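Local coordinates for putative 2OG-Fe(II) oxygenase family protein (Caulobacter crescentus CB15, PDB 3OOX) that probably acts as an iron(II)- and 2-oxoglutarate-dependent oxygenase, perhaps one that forms ethene from 2-oxoglutarate and oxidises L-arginine alongside, at residues 8-13 with 23-28; 28-33 with 227-232; 148-153 with 158-163; 210-213 with 217-220; 235-240 with 294-299. One frame throughout, in Å; residues are numbered along the deposited sequence. Where two conformers were deposited one is given.

Contact 1: residues 8-13 with 23-28; sequences DPVSFS and AQELGA
Val10, on the short edge strand 10-11, presses its branched side chain against Glu25 and Leu26 of helix 19-33, the three residues that make this small buried contact. Strand 10-11 lies parallel to strand 35-39, and helix 19-33 belongs to the connection between them, so this is the packing of a beta-alpha-beta crossover on its first strand. The apolar part has two prongs. Both methyls of Val10 straddle the near end of the Glu25 side chain, with Val10 CG2 3.8 Å from Glu25 CB and Val10 CG1 4.0 Å from the same atom. Beside them the tip of Leu26 reaches in, its CD2 lying 4.0 Å from Val10 CB. With CG1 turned opposite its own backbone nitrogen (chi1 177°), Val10 sets both methyls against Glu25 and offers CB to the leucine.

The polar ends find partners on the helix itself, in the turn and at Asp40. Glu25 OE1 passes 3.7 Å from Val10 CG1, while OE2 pairs with Arg21, one turn earlier. Ser11 points away from the helix, and its OG accepts from Ser13 N at 3.0 Å (N-H...O angle 151°), a capping bond; Asp40 also bonds to this hydroxyl.

Van der Waals contact alone therefore joins strand and helix here, mostly between aliphatic groups, with one carboxylate oxygen lying against a methyl.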
# COMPACT_ATOMS: atom_id res chain seq x y z
N ASP A 8 -10.04 -7.93 -13.86
CA ASP A 8 -10.91 -6.94 -14.51
C ASP A 8 -11.27 -5.83 -13.51
O ASP A 8 -11.54 -6.13 -12.35
CB ASP A 8 -12.21 -7.60 -14.98
CG ASP A 8 -11.99 -8.66 -16.07
OD1 ASP A 8 -11.00 -8.58 -16.82
OD2 ASP A 8 -12.84 -9.57 -16.17
N PRO A 9 -11.23 -4.56 -13.95
CA PRO A 9 -11.60 -3.49 -13.02
C PRO A 9 -13.07 -3.51 -12.62
O PRO A 9 -13.94 -3.96 -13.41
CB PRO A 9 -11.24 -2.20 -13.77
CG PRO A 9 -10.45 -2.61 -14.96
CD PRO A 9 -10.67 -4.05 -15.22
N VAL A 10 -13.33 -3.05 -11.41
CA VAL A 10 -14.67 -2.81 -10.87
C VAL A 10 -14.81 -1.30 -10.74
O VAL A 10 -13.98 -0.65 -10.14
CB VAL A 10 -14.86 -3.48 -9.50
CG1 VAL A 10 -16.28 -3.18 -8.88
CG2 VAL A 10 -14.63 -5.01 -9.59
N SER A 11 -15.85 -0.72 -11.35
CA SER A 11 -16.00 0.72 -11.34
C SER A 11 -16.45 1.25 -9.98
O SER A 11 -17.46 0.80 -9.44
CB SER A 11 -17.01 1.19 -12.40
OG SER A 11 -17.16 2.59 -12.31
N PHE A 12 -15.71 2.23 -9.48
CA PHE A 12 -16.10 2.96 -8.29
C PHE A 12 -17.47 3.65 -8.46
O PHE A 12 -18.10 3.97 -7.47
CB PHE A 12 -15.01 3.97 -7.89
CG PHE A 12 -15.31 4.68 -6.61
CD1 PHE A 12 -15.32 3.99 -5.40
CD2 PHE A 12 -15.63 6.01 -6.60
CE1 PHE A 12 -15.63 4.65 -4.21
CE2 PHE A 12 -15.96 6.67 -5.42
CZ PHE A 12 -15.94 5.99 -4.24
N SER A 13 -17.95 3.84 -9.69
CA SER A 13 -19.28 4.44 -9.87
C SER A 13 -20.36 3.57 -9.19
O SER A 13 -21.43 4.08 -8.79
CB SER A 13 -19.56 4.63 -11.37
OG SER A 13 -19.72 3.38 -12.01
N ALA A 23 -19.64 -4.26 -3.63
CA ALA A 23 -19.08 -5.10 -2.58
C ALA A 23 -18.89 -6.55 -3.04
O ALA A 23 -17.84 -7.14 -2.80
CB ALA A 23 -19.94 -5.02 -1.31
N GLN A 24 -19.87 -7.12 -3.72
CA GLN A 24 -19.69 -8.49 -4.25
C GLN A 24 -18.53 -8.61 -5.25
O GLN A 24 -17.72 -9.53 -5.14
CB GLN A 24 -20.97 -8.99 -4.93
CG GLN A 24 -20.86 -10.40 -5.56
CD GLN A 24 -20.41 -11.49 -4.59
OE1 GLN A 24 -20.77 -11.50 -3.41
NE2 GLN A 24 -19.61 -12.44 -5.10
N GLU A 25 -18.47 -7.73 -6.24
CA GLU A 25 -17.42 -7.82 -7.28
C GLU A 25 -16.03 -7.53 -6.72
O GLU A 25 -15.07 -8.27 -7.00
CB GLU A 25 -17.73 -6.89 -8.44
CG GLU A 25 -18.96 -7.28 -9.22
CD GLU A 25 -19.16 -6.46 -10.46
OE1 GLU A 25 -18.29 -5.66 -10.81
OE2 GLU A 25 -20.21 -6.65 -11.10
N LEU A 26 -15.90 -6.48 -5.93
CA LEU A 26 -14.60 -6.24 -5.29
C LEU A 26 -14.21 -7.37 -4.34
O LEU A 26 -13.06 -7.82 -4.34
CB LEU A 26 -14.56 -4.92 -4.47
CG LEU A 26 -14.18 -3.57 -5.09
CD1 LEU A 26 -14.07 -2.54 -3.95
CD2 LEU A 26 -12.90 -3.54 -5.96
N GLY A 27 -15.13 -7.78 -3.49
CA GLY A 27 -14.86 -8.83 -2.53
C GLY A 27 -14.42 -10.11 -3.18
O GLY A 27 -13.50 -10.79 -2.71
N ALA A 28 -15.12 -10.49 -4.25
CA ALA A 28 -14.84 -11.75 -4.91
C ALA A 28 -13.41 -11.71 -5.46
O ALA A 28 -12.71 -12.73 -5.48
CB ALA A 28 -15.84 -12.03 -6.04

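Contact 2: residues 28-33 with 227-232; sequences ASFERY and LVINIG
Phe30 projects from helix 19-33 onto strand 227-231, and its ring is met in two different ways by two isoleucines. Over one face lies Ile231, whose CD1 stands 4.1 Å from the centroid of the Phe30 ring and 27° off its normal, a CH-pi contact; the methyl sits nearest the CB end of the ring, 3.7 Å from Phe30 CD1. Ile229 takes the far end instead: its CG2 is 3.7 Å from Phe30 CZ, and Ile229 O lies at the ring edge, near its plane, 3.4 Å from Phe30 CE1. Phe30 CG lies opposite its carbonyl carbon (chi1 -73°), which carries the ring out toward the strand.

The axes of 28-33 and 227-231 approach to 8.8 Å and cross at -59°. Strand 227-231 runs between 35-39 and 197-201 in the main sheet of the double-stranded beta-helix (jelly-roll) core of 2-oxoglutarate/iron(II) oxygenases. Helix 19-33 packs on that sheet, where Phe30 also touches Ala36 of strand 35-39 and Ile149 of the long helix 127-152.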
# COMPACT_ATOMS: atom_id res chain seq x y z
N ALA A 28 -15.12 -10.49 -4.25
CA ALA A 28 -14.84 -11.75 -4.91
C ALA A 28 -13.41 -11.71 -5.46
O ALA A 28 -12.71 -12.73 -5.48
CB ALA A 28 -15.84 -12.03 -6.04
N SER A 29 -13.01 -10.55 -5.96
CA SER A 29 -11.67 -10.41 -6.51
C SER A 29 -10.60 -10.55 -5.40
O SER A 29 -9.63 -11.28 -5.53
CB SER A 29 -11.56 -9.09 -7.28
OG SER A 29 -10.32 -8.98 -7.94
N PHE A 30 -10.81 -9.87 -4.27
CA PHE A 30 -9.90 -10.00 -3.15
C PHE A 30 -9.80 -11.45 -2.68
O PHE A 30 -8.72 -11.93 -2.37
CB PHE A 30 -10.37 -9.14 -1.99
CG PHE A 30 -10.17 -7.65 -2.19
CD1 PHE A 30 -8.93 -7.12 -2.53
CD2 PHE A 30 -11.20 -6.77 -1.96
CE1 PHE A 30 -8.76 -5.75 -2.68
CE2 PHE A 30 -11.03 -5.41 -2.05
CZ PHE A 30 -9.82 -4.89 -2.46
N GLU A 31 -10.94 -12.12 -2.58
CA GLU A 31 -10.94 -13.49 -2.07
C GLU A 31 -10.18 -14.44 -3.02
O GLU A 31 -9.49 -15.36 -2.56
CB GLU A 31 -12.35 -14.00 -1.80
CG GLU A 31 -12.32 -15.34 -1.07
CD GLU A 31 -13.69 -15.88 -0.66
OE1 GLU A 31 -14.69 -15.14 -0.71
OE2 GLU A 31 -13.74 -17.07 -0.26
N ARG A 32 -10.29 -14.21 -4.32
CA ARG A 32 -9.66 -15.07 -5.33
C ARG A 32 -8.15 -14.82 -5.44
O ARG A 32 -7.37 -15.76 -5.50
CB ARG A 32 -10.34 -14.86 -6.69
CG ARG A 32 -9.72 -15.58 -7.89
CD ARG A 32 -9.74 -17.07 -7.79
NE ARG A 32 -9.01 -17.62 -8.93
CZ ARG A 32 -7.68 -17.81 -8.97
NH1 ARG A 32 -6.90 -17.51 -7.92
NH2 ARG A 32 -7.13 -18.28 -10.09
N TYR A 33 -7.78 -13.54 -5.48
CA TYR A 33 -6.42 -13.14 -5.89
C TYR A 33 -5.64 -12.38 -4.81
O TYR A 33 -4.44 -12.19 -4.96
CB TYR A 33 -6.48 -12.23 -7.11
CG TYR A 33 -6.99 -12.90 -8.38
CD1 TYR A 33 -6.26 -13.92 -8.97
CD2 TYR A 33 -8.19 -12.50 -8.97
CE1 TYR A 33 -6.73 -14.55 -10.13
CE2 TYR A 33 -8.65 -13.12 -10.14
CZ TYR A 33 -7.91 -14.14 -10.69
OH TYR A 33 -8.37 -14.76 -11.85
N LEU A 227 -6.97 2.40 -9.24
CA LEU A 227 -6.26 1.99 -8.05
C LEU A 227 -6.18 0.47 -8.05
O LEU A 227 -7.19 -0.21 -8.23
CB LEU A 227 -6.98 2.45 -6.78
CG LEU A 227 -6.82 3.92 -6.41
CD1 LEU A 227 -7.97 4.38 -5.51
CD2 LEU A 227 -5.48 4.18 -5.71
N VAL A 228 -4.98 -0.06 -7.85
CA VAL A 228 -4.81 -1.48 -7.62
C VAL A 228 -4.73 -1.65 -6.10
O VAL A 228 -3.95 -0.98 -5.43
CB VAL A 228 -3.52 -2.03 -8.25
CG1 VAL A 228 -3.35 -3.52 -7.87
CG2 VAL A 228 -3.54 -1.85 -9.78
N ILE A 229 -5.57 -2.50 -5.55
CA ILE A 229 -5.68 -2.64 -4.11
C ILE A 229 -5.39 -4.07 -3.71
O ILE A 229 -5.86 -4.99 -4.36
CB ILE A 229 -7.07 -2.25 -3.62
CG1 ILE A 229 -7.42 -0.84 -4.13
CG2 ILE A 229 -7.13 -2.32 -2.06
CD1 ILE A 229 -8.88 -0.58 -4.30
N ASN A 230 -4.62 -4.26 -2.64
CA ASN A 230 -4.35 -5.63 -2.12
C ASN A 230 -4.57 -5.74 -0.62
O ASN A 230 -4.37 -4.78 0.15
CB ASN A 230 -2.95 -6.16 -2.49
CG ASN A 230 -1.82 -5.35 -1.91
OD1 ASN A 230 -1.59 -4.21 -2.34
ND2 ASN A 230 -1.10 -5.92 -0.91
N ILE A 231 -4.97 -6.95 -0.23
CA ILE A 231 -5.13 -7.35 1.15
C ILE A 231 -3.74 -7.51 1.79
O ILE A 231 -2.84 -8.08 1.16
CB ILE A 231 -5.84 -8.73 1.23
CG1 ILE A 231 -7.18 -8.68 0.47
CG2 ILE A 231 -5.97 -9.22 2.72
CD1 ILE A 231 -8.21 -7.72 1.05
N GLY A 232 -3.56 -7.04 3.03
CA GLY A 232 -2.33 -7.25 3.77
C GLY A 232 -2.53 -8.22 4.92
O GLY A 232 -3.68 -8.62 5.24

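Contact 3: residues 148-153 with 158-163; sequences AIATYL and DFFKPT. With EDO (1,2-ethanediol), chain J.
Ala150, near the C-terminal end of helix 127-152, receives the edge of the Phe160 ring, and this is where the two segments pack closely. Phe160 CE2 lies 3.7 Å from Ala150 N, which sits at the ring edge near its plane, and 3.8 Å from Ala150 CB. Ile149 adds its CG2 at 4.0 Å from Phe160 CE2, its side chain crossing that of the phenylalanine at about a right angle. The torsion of Phe160, with CG opposite the carbonyl carbon (chi1 -72°), swings the ring back to the helix. Thr163 OG1, also at the edge of this ring, donates to Phe160 O at 2.7 Å and helps fix the turn. The preceding residue, Phe159, touches Ala150 through CB, 4.0 Å from Ala150 CB, before its ring leads away from the helix; Phe159 CD1 then covers one face of Phe160, 3.6 Å above the plane. Helix 233-238 also contributes Leu235 and Leu238 to the surroundings of the Phe160 ring.

The outer side is looser and more polar. Asp158, exposed, turns from the helix and holds a 1,2-ethanediol, probably from the crystallisation liquor: the diol's O1 donates to Asp158 OD1 at 2.7 Å, and its O2 to Asp158 O at 2.8 Å. Pro162 CD borders the same molecule.

Residues 158-161 form a type I beta turn leading into a short, weakly bonded helix; following the long helix, the turn folds an aromatic pair back onto that helix's last turns.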
# COMPACT_ATOMS: atom_id res chain seq x y z
N ALA A 148 -16.89 -1.91 1.42
CA ALA A 148 -17.23 -2.97 0.50
C ALA A 148 -16.76 -4.32 1.05
O ALA A 148 -17.49 -5.31 1.03
CB ALA A 148 -16.65 -2.69 -0.84
N ILE A 149 -15.53 -4.36 1.56
CA ILE A 149 -15.00 -5.58 2.17
C ILE A 149 -15.87 -6.05 3.35
O ILE A 149 -16.19 -7.24 3.47
CB ILE A 149 -13.51 -5.41 2.57
CG1 ILE A 149 -12.65 -5.27 1.30
CG2 ILE A 149 -13.06 -6.56 3.43
CD1 ILE A 149 -11.21 -4.85 1.61
N ALA A 150 -16.24 -5.12 4.21
CA ALA A 150 -17.14 -5.42 5.36
C ALA A 150 -18.47 -6.04 4.91
O ALA A 150 -18.87 -7.10 5.39
CB ALA A 150 -17.35 -4.15 6.18
N THR A 151 -19.10 -5.42 3.92
CA THR A 151 -20.36 -5.95 3.38
C THR A 151 -20.15 -7.34 2.75
O THR A 151 -20.97 -8.25 2.92
CB THR A 151 -20.97 -4.93 2.42
OG1 THR A 151 -21.34 -3.77 3.17
CG2 THR A 151 -22.17 -5.50 1.68
N TYR A 152 -19.05 -7.53 2.03
CA TYR A 152 -18.75 -8.82 1.42
C TYR A 152 -18.63 -9.92 2.47
O TYR A 152 -19.12 -11.06 2.27
CB TYR A 152 -17.47 -8.73 0.59
CG TYR A 152 -17.09 -10.02 -0.08
CD1 TYR A 152 -17.77 -10.48 -1.21
CD2 TYR A 152 -16.04 -10.80 0.43
CE1 TYR A 152 -17.41 -11.66 -1.82
CE2 TYR A 152 -15.66 -11.96 -0.19
CZ TYR A 152 -16.37 -12.40 -1.32
OH TYR A 152 -16.02 -13.57 -1.94
N LEU A 153 -18.03 -9.56 3.61
CA LEU A 153 -17.83 -10.45 4.73
C LEU A 153 -19.07 -10.60 5.61
O LEU A 153 -19.01 -11.26 6.64
CB LEU A 153 -16.66 -9.95 5.59
CG LEU A 153 -15.28 -10.03 4.92
CD1 LEU A 153 -14.24 -9.33 5.80
CD2 LEU A 153 -14.86 -11.47 4.70
N ASP A 158 -20.14 -0.26 8.18
CA ASP A 158 -19.17 0.59 8.86
C ASP A 158 -18.24 -0.14 9.83
O ASP A 158 -17.55 0.52 10.61
CB ASP A 158 -19.85 1.76 9.58
CG ASP A 158 -20.71 1.33 10.75
OD1 ASP A 158 -20.95 0.11 10.92
OD2 ASP A 158 -21.19 2.22 11.49
N PHE A 159 -18.18 -1.46 9.73
CA PHE A 159 -17.35 -2.27 10.65
C PHE A 159 -15.94 -1.74 10.85
O PHE A 159 -15.41 -1.73 11.98
CB PHE A 159 -17.29 -3.73 10.18
CG PHE A 159 -16.41 -4.61 11.00
CD1 PHE A 159 -15.04 -4.73 10.71
CD2 PHE A 159 -16.92 -5.34 12.06
CE1 PHE A 159 -14.22 -5.56 11.49
CE2 PHE A 159 -16.09 -6.15 12.82
CZ PHE A 159 -14.75 -6.25 12.53
N PHE A 160 -15.29 -1.38 9.74
CA PHE A 160 -13.88 -1.03 9.81
C PHE A 160 -13.64 0.37 10.32
O PHE A 160 -12.52 0.69 10.66
CB PHE A 160 -13.20 -1.24 8.46
CG PHE A 160 -13.01 -2.67 8.13
CD1 PHE A 160 -12.07 -3.44 8.82
CD2 PHE A 160 -13.81 -3.26 7.16
CE1 PHE A 160 -11.92 -4.76 8.54
CE2 PHE A 160 -13.67 -4.60 6.88
CZ PHE A 160 -12.71 -5.34 7.58
N LYS A 161 -14.67 1.22 10.38
CA LYS A 161 -14.49 2.63 10.73
C LYS A 161 -13.63 2.84 12.00
O LYS A 161 -12.60 3.53 11.93
CB LYS A 161 -15.86 3.31 10.86
CG LYS A 161 -15.76 4.79 11.06
CD LYS A 161 -17.12 5.41 11.33
CE LYS A 161 -17.02 6.91 11.39
NZ LYS A 161 -16.39 7.32 12.68
N PRO A 162 -14.01 2.27 13.18
CA PRO A 162 -13.18 2.48 14.35
C PRO A 162 -11.84 1.80 14.25
O PRO A 162 -10.89 2.24 14.89
CB PRO A 162 -14.02 1.90 15.50
CG PRO A 162 -14.98 0.99 14.84
CD PRO A 162 -15.22 1.48 13.49
N THR A 163 -11.76 0.73 13.46
CA THR A 163 -10.55 -0.10 13.39
C THR A 163 -9.41 0.61 12.69
O THR A 163 -8.27 0.26 12.96
CB THR A 163 -10.79 -1.45 12.70
OG1 THR A 163 -10.79 -1.28 11.28
CG2 THR A 163 -12.15 -2.08 13.12
C1 EDO J . -19.66 -0.89 14.04
O1 EDO J . -19.96 -1.54 12.81
C2 EDO J . -18.36 -0.11 13.91
O2 EDO J . -18.59 1.11 13.18

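Contact 4: residues 210-213 with 217-220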
# COMPACT_ATOMS: atom_id res chain seq x y z
N VAL A 210 0.99 -10.71 -9.64
CA VAL A 210 0.61 -11.42 -8.43
C VAL A 210 0.85 -12.90 -8.61
O VAL A 210 0.56 -13.46 -9.66
CB VAL A 210 -0.87 -11.18 -8.04
CG1 VAL A 210 -1.86 -11.58 -9.16
CG2 VAL A 210 -1.23 -11.86 -6.71
N LEU A 211 1.38 -13.55 -7.57
CA LEU A 211 1.56 -14.98 -7.63
C LEU A 211 0.23 -15.70 -7.38
O LEU A 211 -0.37 -15.58 -6.29
CB LEU A 211 2.61 -15.41 -6.59
CG LEU A 211 3.01 -16.88 -6.62
CD1 LEU A 211 3.78 -17.18 -7.91
CD2 LEU A 211 3.87 -17.18 -5.40
N ASP A 212 -0.24 -16.45 -8.38
CA ASP A 212 -1.49 -17.19 -8.24
C ASP A 212 -1.27 -18.46 -7.40
O ASP A 212 -0.13 -18.88 -7.17
CB ASP A 212 -2.08 -17.55 -9.60
CG ASP A 212 -3.58 -17.84 -9.56
OD1 ASP A 212 -4.23 -17.69 -8.50
OD2 ASP A 212 -4.11 -18.23 -10.61
N ARG A 213 -2.37 -19.07 -6.98
CA ARG A 213 -2.31 -20.26 -6.12
C ARG A 213 -1.50 -21.40 -6.72
O ARG A 213 -0.88 -22.17 -6.00
CB ARG A 213 -3.72 -20.76 -5.82
CG ARG A 213 -4.58 -19.78 -5.04
CD ARG A 213 -5.84 -20.44 -4.50
NE ARG A 213 -5.55 -21.38 -3.42
CZ ARG A 213 -6.40 -22.30 -2.96
NH1 ARG A 213 -7.62 -22.40 -3.47
NH2 ARG A 213 -6.03 -23.11 -1.97
N TRP A 217 2.74 -16.48 -12.25
CA TRP A 217 2.70 -15.03 -12.09
C TRP A 217 1.69 -14.45 -13.07
O TRP A 217 1.77 -14.65 -14.29
CB TRP A 217 4.07 -14.41 -12.31
CG TRP A 217 5.05 -14.76 -11.25
CD1 TRP A 217 5.99 -15.75 -11.27
CD2 TRP A 217 5.12 -14.16 -9.95
NE1 TRP A 217 6.68 -15.77 -10.08
CE2 TRP A 217 6.17 -14.80 -9.25
CE3 TRP A 217 4.43 -13.11 -9.33
CZ2 TRP A 217 6.53 -14.44 -7.94
CZ3 TRP A 217 4.78 -12.76 -8.02
CH2 TRP A 217 5.83 -13.42 -7.35
N LEU A 218 0.72 -13.72 -12.51
CA LEU A 218 -0.35 -13.10 -13.29
C LEU A 218 -0.12 -11.60 -13.38
O LEU A 218 0.01 -10.95 -12.35
CB LEU A 218 -1.69 -13.35 -12.61
CG LEU A 218 -2.05 -14.79 -12.28
CD1 LEU A 218 -3.45 -14.80 -11.65
CD2 LEU A 218 -1.98 -15.72 -13.47
N PRO A 219 -0.14 -11.03 -14.61
CA PRO A 219 0.02 -9.59 -14.74
C PRO A 219 -1.19 -8.81 -14.22
O PRO A 219 -2.34 -9.22 -14.46
CB PRO A 219 0.18 -9.38 -16.26
CG PRO A 219 -0.41 -10.52 -16.86
CD PRO A 219 -0.28 -11.68 -15.92
N ILE A 220 -0.93 -7.73 -13.48
CA ILE A 220 -1.95 -6.77 -13.10
C ILE A 220 -1.56 -5.49 -13.80
O ILE A 220 -0.65 -4.77 -13.39
CB ILE A 220 -2.08 -6.58 -11.57
CG1 ILE A 220 -2.35 -7.92 -10.89
CG2 ILE A 220 -3.21 -5.60 -11.26
CD1 ILE A 220 -2.43 -7.82 -9.39
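Val210 N donates to Leu218 O, and Leu218 N returns the bond to Val210 O, each at 2.9 Å, the second nearly straight with an N-H...O angle of 174°. The two bonds join the strands of a beta hairpin, 208-211 and 217-219, the latter at the edge of a four-stranded antiparallel sheet. Val210 and Leu218 are a hydrogen-bonded pair; the adjoining Leu211 and Trp217 are non-hydrogen-bonded, their side chains on the opposite face of the sheet.

On that face the indole lies across the leucine. Leu211 CD1 stands over the Trp217 five-membered ring, 3.8 Å from its centroid and 19° off the normal, a CH-pi contact, while the six-membered ring extends over the backbone so that Trp217 CZ3 comes within 3.5 Å of Leu211 N. Trp217 CG is turned away from the carbonyl carbon (chi1 -69°), which folds the indole back across the neighbouring strand. Arg249 makes a cation-pi contact with this indole.

On the face of Val210, that residue and Ile220, both buried, pack against Phe35 of strand 35-39, and Val210 CG1 reaches Ile220 CD1 at 3.8 Å; Leu218 is only partly covered. Past the hydrogen-bonded pair, Asp212 lies beside Leu218, its carboxylate bound through OD1 to Arg32 in a salt bridge, while Asp212 OD2 sits 3.6 Å from the methyl Leu218 CD1.

Contact 5: residues 235-240 with 294-299. With EDO (1,2-ethanediol), chain G.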
# COMPACT_ATOMS: atom_id res chain seq x y z
N LEU A 235 -5.33 -7.89 7.74
CA LEU A 235 -6.70 -8.19 7.37
C LEU A 235 -6.83 -9.68 7.09
O LEU A 235 -7.87 -10.30 7.41
CB LEU A 235 -7.10 -7.34 6.16
CG LEU A 235 -8.50 -7.49 5.60
CD1 LEU A 235 -9.58 -7.36 6.69
CD2 LEU A 235 -8.76 -6.45 4.49
N GLU A 236 -5.80 -10.29 6.49
CA GLU A 236 -5.78 -11.75 6.32
C GLU A 236 -5.99 -12.42 7.67
O GLU A 236 -6.83 -13.35 7.79
CB GLU A 236 -4.47 -12.21 5.67
CG GLU A 236 -4.35 -13.73 5.51
CD GLU A 236 -3.00 -14.13 4.96
OE1 GLU A 236 -2.00 -13.90 5.66
OE2 GLU A 236 -2.97 -14.64 3.83
N ARG A 237 -5.28 -11.95 8.70
CA ARG A 237 -5.37 -12.58 10.02
C ARG A 237 -6.76 -12.37 10.64
O ARG A 237 -7.37 -13.33 11.16
CB ARG A 237 -4.28 -12.06 10.94
CG ARG A 237 -4.39 -12.56 12.37
CD ARG A 237 -3.12 -12.36 13.14
NE ARG A 237 -3.32 -12.74 14.54
CZ ARG A 237 -2.38 -13.20 15.36
NH1 ARG A 237 -1.12 -13.38 14.95
NH2 ARG A 237 -2.70 -13.49 16.63
N LEU A 238 -7.29 -11.16 10.52
CA LEU A 238 -8.63 -10.87 11.05
C LEU A 238 -9.68 -11.81 10.47
O LEU A 238 -10.58 -12.26 11.19
CB LEU A 238 -8.99 -9.42 10.78
CG LEU A 238 -10.40 -8.98 11.21
CD1 LEU A 238 -10.55 -9.06 12.74
CD2 LEU A 238 -10.69 -7.55 10.70
N THR A 239 -9.57 -12.12 9.17
CA THR A 239 -10.56 -12.95 8.46
C THR A 239 -10.26 -14.45 8.48
O THR A 239 -10.84 -15.20 7.69
CB THR A 239 -10.70 -12.50 6.98
OG1 THR A 239 -9.45 -12.72 6.30
CG2 THR A 239 -11.11 -11.02 6.88
N ASN A 240 -9.37 -14.87 9.37
CA ASN A 240 -8.99 -16.30 9.45
C ASN A 240 -8.59 -16.83 8.07
O ASN A 240 -8.90 -17.98 7.68
CB ASN A 240 -10.13 -17.15 10.00
CG ASN A 240 -9.63 -18.42 10.65
OD1 ASN A 240 -8.51 -18.47 11.19
ND2 ASN A 240 -10.47 -19.46 10.64
N GLU A 294 -5.12 -16.82 20.01
CA GLU A 294 -4.65 -15.71 20.83
C GLU A 294 -4.73 -14.43 20.00
O GLU A 294 -4.07 -14.31 18.95
CB GLU A 294 -3.21 -15.95 21.27
CG GLU A 294 -2.97 -17.29 21.98
CD GLU A 294 -1.84 -18.11 21.36
OE1 GLU A 294 -2.00 -18.58 20.21
OE2 GLU A 294 -0.80 -18.29 22.02
N SER A 295 -5.55 -13.48 20.45
CA SER A 295 -5.68 -12.22 19.74
C SER A 295 -4.42 -11.36 19.94
O SER A 295 -3.56 -11.67 20.75
CB SER A 295 -6.93 -11.48 20.18
OG SER A 295 -8.08 -12.29 20.01
N ILE A 296 -4.32 -10.28 19.17
CA ILE A 296 -3.09 -9.47 19.14
C ILE A 296 -3.47 -8.06 18.73
O ILE A 296 -4.38 -7.90 17.92
CB ILE A 296 -2.02 -10.08 18.16
CG1 ILE A 296 -0.66 -9.45 18.38
CG2 ILE A 296 -2.48 -9.99 16.67
CD1 ILE A 296 0.50 -10.23 17.75
N THR A 297 -2.84 -7.04 19.30
CA THR A 297 -3.12 -5.69 18.82
C THR A 297 -2.43 -5.49 17.48
O THR A 297 -1.44 -6.15 17.18
CB THR A 297 -2.64 -4.57 19.74
OG1 THR A 297 -1.21 -4.58 19.87
CG2 THR A 297 -3.26 -4.70 21.16
N ALA A 298 -2.93 -4.55 16.68
CA ALA A 298 -2.29 -4.27 15.40
C ALA A 298 -0.83 -3.87 15.59
O ALA A 298 0.07 -4.30 14.83
CB ALA A 298 -3.04 -3.14 14.67
N ASP A 299 -0.53 -3.08 16.63
CA ASP A 299 0.85 -2.67 16.81
C ASP A 299 1.74 -3.84 17.24
O ASP A 299 2.90 -3.92 16.80
CB ASP A 299 1.02 -1.50 17.78
CG ASP A 299 2.39 -0.89 17.66
OD1 ASP A 299 2.71 -0.39 16.54
OD2 ASP A 299 3.15 -0.98 18.65
C1 EDO G . 0.31 -15.17 18.59
O1 EDO G . -0.99 -14.57 18.50
C2 EDO G . 0.96 -15.24 17.21
O2 EDO G . 1.14 -13.93 16.65
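Helix 233-238 ends at residues 239-240, where Asn240, at positive phi (51°), is the C-prime residue of a Schellman motif, while residues 294-299 run as an extended segment through the short strand 296-297 into helix 298-309. Asn240 N bonds back to Arg237 O at 3.1 Å, a bond of that motif, and Asn241 N reaches Glu236 O. The contact thus sets a helix end against the start of the C-terminal helix and a two-stranded sheet, in which Ile296 bonds with Ile277 of strand 276-277.

The link between the two segments is carried by Arg237. An extended chain from CG to NE, with CG opposite the backbone nitrogen (chi1 174°), carries the guanidinium to the strand. Ile296 lies over one face of that flat group: its CG2 is 3.5 Å from Arg237 CZ and set toward the rim, and the two side chains cross at about a right angle. At the edge, near the guanidinium plane, Glu294 O stands 2.8 Å from Arg237 NH2. Phe301 of helix 298-309 touches both Arg237 and Ile296, and Ile277 also touches the arginine.

A 1,2-ethanediol, probably from the crystallisation liquor, bridges both terminal nitrogens of the guanidinium and bonds to Gln304 as well. Arg237 NH1 donates to its O2 at 2.9 Å, and Arg237 NH2 donates to its O1 at 2.8 Å with an N-H...O angle of 170°.

Contacts 1 and 2 share helix 19-33 and meet at Ala28, with about 10 Å between their centres; together they fix that helix to the main mixed sheet. Contacts 3 and 4 both fall within the sequence span that contact 2 bridges. Contact 4, a hairpin of the smaller sheet, lies 11 Å from contact 2 between centres and touches it where Tyr33 packs on Leu218. Contact 3, at the end of the long helix 127-152, meets helix 19-33 through Tyr152 against Ala28. Contact 5 comes last along the chain, 15 Å from contact 3 between centres, where Leu153 packs on Thr239. Contacts 3 and 4 are farthest apart, about 26 Å between centres.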